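Long-range contacts in inositol-1-monophosphatase (Thermotoga maritima, PDB 2P3N), which removes phosphate from D- and L-inositol 1-phosphate, fructose 1,6-bisphosphate and several other phosphate esters, with magnesium as cofactor: residues V25-K30 with T39-E44; G90-S95 with P114-T119. All coordinates share one frame; numbering follows the deposited sequence.

Contact 1 (V25-K30 with T39-E44)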
loop_
_atom_site.group_PDB
_atom_site.type_symbol
_atom_site.label_atom_id
_atom_site.label_comp_id
_atom_site.label_asym_id
_atom_site.label_seq_id
_atom_site.Cartn_x
_atom_site.Cartn_y
_atom_site.Cartn_z
ATOM N N VAL A 25 -20.101 -5.962 -5.324
ATOM C CA VAL A 25 -20.830 -7.155 -5.760
ATOM C C VAL A 25 -22.324 -6.869 -5.603
ATOM O O VAL A 25 -22.828 -6.695 -4.488
ATOM C CB VAL A 25 -20.449 -8.425 -4.944
ATOM C CG1 VAL A 25 -20.624 -8.186 -3.466
ATOM C CG2 VAL A 25 -21.313 -9.588 -5.378
ATOM N N ASP A 26 -23.028 -6.800 -6.727
ATOM C CA ASP A 26 -24.460 -6.509 -6.713
ATOM C C ASP A 26 -25.316 -7.729 -6.381
ATOM O O ASP A 26 -26.417 -7.602 -5.837
ATOM C CB ASP A 26 -24.878 -5.908 -8.063
ATOM C CG ASP A 26 -24.353 -6.705 -9.247
ATOM O OD1 ASP A 26 -24.368 -6.166 -10.376
ATOM O OD2 ASP A 26 -23.930 -7.868 -9.051
ATOM N N ASN A 27 -24.778 -8.908 -6.679
ATOM C CA ASN A 27 -25.458 -10.176 -6.454
ATOM C C ASN A 27 -25.282 -10.802 -5.062
ATOM O O ASN A 27 -24.555 -11.785 -4.917
ATOM C CB ASN A 27 -24.963 -11.168 -7.497
ATOM C CG ASN A 27 -23.435 -11.284 -7.507
ATOM O OD1 ASN A 27 -22.730 -10.321 -7.830
ATOM N ND2 ASN A 27 -22.921 -12.462 -7.143
ATOM N N VAL A 28 -25.939 -10.272 -4.036
ATOM C CA VAL A 28 -25.793 -10.881 -2.713
ATOM C C VAL A 28 -26.791 -12.032 -2.544
ATOM O O VAL A 28 -27.989 -11.866 -2.783
ATOM C CB VAL A 28 -25.999 -9.861 -1.576
ATOM C CG1 VAL A 28 -25.674 -10.507 -0.245
ATOM C CG2 VAL A 28 -25.112 -8.653 -1.796
ATOM N N GLU A 29 -26.284 -13.194 -2.134
ATOM C CA GLU A 29 -27.101 -14.392 -1.943
ATOM C C GLU A 29 -27.123 -14.847 -0.483
ATOM O O GLU A 29 -26.089 -14.860 0.192
ATOM C CB GLU A 29 -26.563 -15.523 -2.825
ATOM C CG GLU A 29 -26.667 -15.256 -4.330
ATOM C CD GLU A 29 -25.753 -16.158 -5.156
ATOM O OE1 GLU A 29 -25.749 -17.386 -4.901
ATOM O OE2 GLU A 29 -25.048 -15.639 -6.058
ATOM N N LYS A 30 -28.306 -15.229 -0.004
ATOM C CA LYS A 30 -28.478 -15.678 1.379
ATOM C C LYS A 30 -28.314 -17.193 1.484
ATOM O O LYS A 30 -28.808 -17.921 0.636
ATOM C CB LYS A 30 -29.870 -15.291 1.879
ATOM C CG LYS A 30 -30.267 -13.866 1.569
ATOM C CD LYS A 30 -31.643 -13.563 2.113
ATOM C CE LYS A 30 -32.192 -12.267 1.548
ATOM N NZ LYS A 30 -33.586 -12.011 2.014
ATOM N N THR A 39 -21.508 -14.877 -2.189
ATOM C CA THR A 39 -21.592 -14.229 -3.488
ATOM C C THR A 39 -20.942 -15.113 -4.537
ATOM O O THR A 39 -20.396 -16.171 -4.220
ATOM C CB THR A 39 -20.891 -12.841 -3.477
ATOM O OG1 THR A 39 -19.464 -13.005 -3.444
ATOM C CG2 THR A 39 -21.326 -12.050 -2.263
ATOM N N GLU A 40 -21.014 -14.675 -5.787
ATOM C CA GLU A 40 -20.421 -15.411 -6.887
ATOM C C GLU A 40 -18.896 -15.277 -6.842
ATOM O O GLU A 40 -18.174 -16.091 -7.433
ATOM C CB GLU A 40 -20.950 -14.884 -8.225
ATOM C CG GLU A 40 -20.514 -15.703 -9.442
ATOM C CD GLU A 40 -21.061 -17.131 -9.425
ATOM O OE1 GLU A 40 -20.526 -17.995 -10.165
ATOM O OE2 GLU A 40 -22.029 -17.388 -8.672
ATOM N N ILE A 41 -18.401 -14.255 -6.142
ATOM C CA ILE A 41 -16.956 -14.062 -6.044
ATOM C C ILE A 41 -16.368 -14.992 -4.979
ATOM O O ILE A 41 -15.194 -15.355 -5.052
ATOM C CB ILE A 41 -16.594 -12.596 -5.737
ATOM C CG1 ILE A 41 -17.129 -11.689 -6.842
ATOM C CG2 ILE A 41 -15.089 -12.424 -5.734
ATOM C CD1 ILE A 41 -18.620 -11.691 -6.978
ATOM N N ASP A 42 -17.184 -15.376 -3.995
ATOM C CA ASP A 42 -16.734 -16.311 -2.962
ATOM C C ASP A 42 -16.368 -17.599 -3.716
ATOM O O ASP A 42 -15.312 -18.195 -3.489
ATOM C CB ASP A 42 -17.866 -16.627 -1.966
ATOM C CG ASP A 42 -18.199 -15.453 -1.033
ATOM O OD1 ASP A 42 -17.880 -15.530 0.177
ATOM O OD2 ASP A 42 -18.785 -14.457 -1.500
ATOM N N ARG A 43 -17.258 -17.999 -4.628
ATOM C CA ARG A 43 -17.092 -19.211 -5.440
ATOM C C ARG A 43 -15.967 -19.126 -6.457
ATOM O O ARG A 43 -15.216 -20.071 -6.655
ATOM C CB ARG A 43 -18.374 -19.525 -6.208
ATOM C CG ARG A 43 -19.595 -19.783 -5.370
ATOM C CD ARG A 43 -20.755 -20.156 -6.286
ATOM N NE ARG A 43 -22.021 -20.287 -5.569
ATOM C CZ ARG A 43 -22.748 -19.262 -5.144
ATOM N NH1 ARG A 43 -22.338 -18.021 -5.371
ATOM N NH2 ARG A 43 -23.880 -19.477 -4.485
ATOM N N GLU A 44 -15.883 -17.998 -7.137
ATOM C CA GLU A 44 -14.855 -17.802 -8.135
ATOM C C GLU A 44 -13.492 -17.835 -7.451
ATOM O O GLU A 44 -12.532 -18.387 -7.985
ATOM C CB GLU A 44 -15.107 -16.468 -8.833
ATOM C CG GLU A 44 -14.054 -16.037 -9.815
ATOM C CD GLU A 44 -14.506 -14.845 -10.632
ATOM O OE1 GLU A 44 -15.267 -14.007 -10.102
ATOM O OE2 GLU A 44 -14.094 -14.747 -11.804
#
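Val-25 rests its CG2 methyl against both Thr-39 and Ile-41, 3.8 Å from Thr-39 CB and equally far from Ile-41 CD1. That branch lies opposite the backbone N, while CG1 turns to Thr-39 CG2; Val-88 of helix 84-89 packs on the same valine. Further along, Glu-29 and Arg-43 cross at about a right angle, and the carboxylate and guanidinium planes are 20° apart. Arg-43 NH2 donates to Glu-29 OE1 over 2.8 Å on the syn side, 29° out of the carboxylate plane, with a bent N-H...O angle of 139°. Glu-40 OE2 sits 3.4 Å from Arg-43 NH1 and well out of the guanidinium plane, an attraction of charges without an N-H aimed at it. Replacing Glu-29 with an alanine would probably cost Arg-43 NH2 its directed acceptor across the contact, leaving the guanidinium only the looser charge pairing with Glu-40 within the two segments. Thr-39 caps helix 40-56: OG1 accepts from Ile-41 N, and Asp-42 OD2 takes the Thr-39 N-H over 2.8 Å, a capping box. The chemistry is thus split: an arginine likely eases the repulsion of two acids at the partly exposed end of the contact, while the buried cap holds the Asp-42 carboxylate through two donors of Thr-39, N and OG1, with OD1 bonded to Thr-84, probably part of the substrate site.

Contact 2 (G90-S95 with P114-T119)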
loop_
_atom_site.group_PDB
_atom_site.type_symbol
_atom_site.label_atom_id
_atom_site.label_comp_id
_atom_site.label_asym_id
_atom_site.label_seq_id
_atom_site.Cartn_x
_atom_site.Cartn_y
_atom_site.Cartn_z
ATOM N N GLY A 90 -17.838 -3.093 1.482
ATOM C CA GLY A 90 -16.666 -2.300 1.176
ATOM C C GLY A 90 -15.718 -2.084 2.328
ATOM O O GLY A 90 -14.813 -1.258 2.223
ATOM N N LEU A 91 -15.924 -2.794 3.434
ATOM C CA LEU A 91 -15.018 -2.671 4.569
ATOM C C LEU A 91 -13.791 -3.521 4.300
ATOM O O LEU A 91 -13.895 -4.634 3.775
ATOM C CB LEU A 91 -15.680 -3.134 5.855
ATOM C CG LEU A 91 -16.672 -2.122 6.414
ATOM C CD1 LEU A 91 -17.507 -2.762 7.521
ATOM C CD2 LEU A 91 -15.905 -0.916 6.915
ATOM N N PRO A 92 -12.605 -3.008 4.657
ATOM C CA PRO A 92 -11.338 -3.725 4.446
ATOM C C PRO A 92 -11.069 -4.984 5.269
ATOM O O PRO A 92 -10.146 -5.739 4.950
ATOM C CB PRO A 92 -10.288 -2.639 4.682
ATOM C CG PRO A 92 -10.973 -1.710 5.664
ATOM C CD PRO A 92 -12.368 -1.626 5.120
ATOM N N ASN A 93 -11.871 -5.231 6.304
ATOM C CA ASN A 93 -11.645 -6.411 7.146
ATOM C C ASN A 93 -12.197 -7.735 6.638
ATOM O O ASN A 93 -13.150 -8.290 7.186
ATOM C CB ASN A 93 -12.136 -6.170 8.581
ATOM C CG ASN A 93 -11.276 -5.168 9.325
ATOM O OD1 ASN A 93 -11.389 -3.960 9.118
ATOM N ND2 ASN A 93 -10.402 -5.665 10.181
ATOM N N PHE A 94 -11.584 -8.236 5.578
ATOM C CA PHE A 94 -11.959 -9.524 5.025
ATOM C C PHE A 94 -10.644 -10.183 4.626
ATOM O O PHE A 94 -9.642 -9.494 4.416
ATOM C CB PHE A 94 -12.913 -9.360 3.834
ATOM C CG PHE A 94 -12.297 -8.719 2.636
ATOM C CD1 PHE A 94 -11.693 -9.494 1.651
ATOM C CD2 PHE A 94 -12.334 -7.342 2.476
ATOM C CE1 PHE A 94 -11.135 -8.908 0.521
ATOM C CE2 PHE A 94 -11.773 -6.739 1.338
ATOM C CZ PHE A 94 -11.174 -7.529 0.362
ATOM N N SER A 95 -10.634 -11.510 4.553
ATOM C CA SER A 95 -9.423 -12.231 4.208
ATOM C C SER A 95 -9.692 -13.573 3.547
ATOM O O SER A 95 -10.842 -14.007 3.423
ATOM C CB SER A 95 -8.593 -12.452 5.470
ATOM O OG SER A 95 -9.374 -13.041 6.495
ATOM N N PRO A 114 -6.511 -8.892 1.811
ATOM C CA PRO A 114 -6.184 -8.170 0.573
ATOM C C PRO A 114 -6.163 -6.644 0.639
ATOM O O PRO A 114 -5.171 -6.018 0.275
ATOM C CB PRO A 114 -7.235 -8.686 -0.417
ATOM C CG PRO A 114 -7.654 -10.036 0.164
ATOM C CD PRO A 114 -7.711 -9.733 1.630
ATOM N N ALA A 115 -7.258 -6.041 1.089
ATOM C CA ALA A 115 -7.334 -4.583 1.157
ATOM C C ALA A 115 -6.349 -3.981 2.146
ATOM O O ALA A 115 -6.089 -2.784 2.114
ATOM C CB ALA A 115 -8.766 -4.138 1.513
ATOM N N LEU A 116 -5.796 -4.807 3.022
ATOM C CA LEU A 116 -4.877 -4.294 4.016
ATOM C C LEU A 116 -3.438 -4.632 3.699
ATOM O O LEU A 116 -2.530 -4.056 4.285
ATOM C CB LEU A 116 -5.223 -4.861 5.401
ATOM C CG LEU A 116 -6.614 -4.636 6.000
ATOM C CD1 LEU A 116 -6.658 -5.256 7.390
ATOM C CD2 LEU A 116 -6.927 -3.146 6.079
ATOM N N ASN A 117 -3.241 -5.561 2.769
ATOM C CA ASN A 117 -1.906 -6.029 2.408
ATOM C C ASN A 117 -1.222 -6.651 3.626
ATOM O O ASN A 117 -0.045 -6.428 3.892
ATOM C CB ASN A 117 -1.063 -4.892 1.841
ATOM C CG ASN A 117 -1.319 -4.676 0.378
ATOM O OD1 ASN A 117 -1.007 -5.533 -0.445
ATOM N ND2 ASN A 117 -1.905 -3.539 0.039
ATOM N N GLU A 118 -1.988 -7.437 4.366
ATOM C CA GLU A 118 -1.472 -8.107 5.539
ATOM C C GLU A 118 -1.527 -9.596 5.303
ATOM O O GLU A 118 -2.581 -10.143 4.990
ATOM C CB GLU A 118 -2.314 -7.760 6.753
ATOM C CG GLU A 118 -2.338 -6.279 7.049
ATOM C CD GLU A 118 -3.100 -5.959 8.306
ATOM O OE1 GLU A 118 -2.815 -4.893 8.898
ATOM O OE2 GLU A 118 -3.982 -6.767 8.694
ATOM N N THR A 119 -0.379 -10.249 5.428
ATOM C CA THR A 119 -0.311 -11.682 5.243
ATOM C C THR A 119 0.316 -12.288 6.492
ATOM O O THR A 119 1.518 -12.178 6.725
ATOM C CB THR A 119 0.533 -12.087 4.006
ATOM O OG1 THR A 119 0.136 -11.313 2.863
ATOM C CG2 THR A 119 0.290 -13.572 3.680
HETATM O O HOH W 1 -8.610 -7.176 3.161
#
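Pro-114 brings its ring against Phe-94, the two meeting at a slant with CG 3.7 Å from Phe-94 CE1. Its CD also lies 3.4 Å from Phe-94 O, so the proline touches both ring and backbone of the same residue. Phe-94 reaches it because CG is folded back between its own N and carbonyl carbon (chi1 67°), which brings CE1 and CE2 up to Pro-114 and Ala-115; Phe-87 meets the same ring edge-to-face. Ala-115 comes next, its CB 3.8 Å from Pro-92 CB and also beside Phe-94 CE2. No direct hydrogen bond joins the two segments, but one water does the work: it accepts from Ala-115 N over 2.7 Å and donates to Pro-92 O and to Phe-94 O, each at 2.8 Å, while sitting over one face of the phenyl ring. At this point the chain is rounding the hairpin between strands 105-113 and 118-123 of the large mixed sheet: Ala-115 and Leu-116 are the middle residues of a type I turn, closed by Asn-117 N on Pro-114 O. Leu-116, with CG beside its backbone N (chi1 -58°), lays CD2 3.7 Å from Pro-92 CB, and it meets Leu-116 of the second subunit, whose Arg-188 packs on Pro-92. Asn-117, in left-handed backbone conformation, and Glu-118 then face Ala-113 together as a G1 beta bulge, from which strand 118-123 sets off, with Glu-118 in a salt bridge to Arg-188 of its own chain.

Overall arrangement
Contact 1 closes before contact 2 opens; their centres lie about 17 Å apart and their nearest atoms about 8 Å. Helix 84-89 connects them: its side chains pack on residues 25-30 and 39-44, and it runs into the loop 90-95. Helix 2-21 serves both, through Leu-18 against Ile-41 and Phe-94. Contact 1 belongs to the start of helix 40-56 and the 29-30/37-38 sheet; contact 2 joins the loop before strand 95-102 to the hairpin 105-113/118-123 of the large mixed sheet, at a subunit interface. The magnesium ligand Ile-81 has its side chain about 4 Å from that of Ile-41 and about 5 Å from that of Phe-94, so both contacts lie near the metal site.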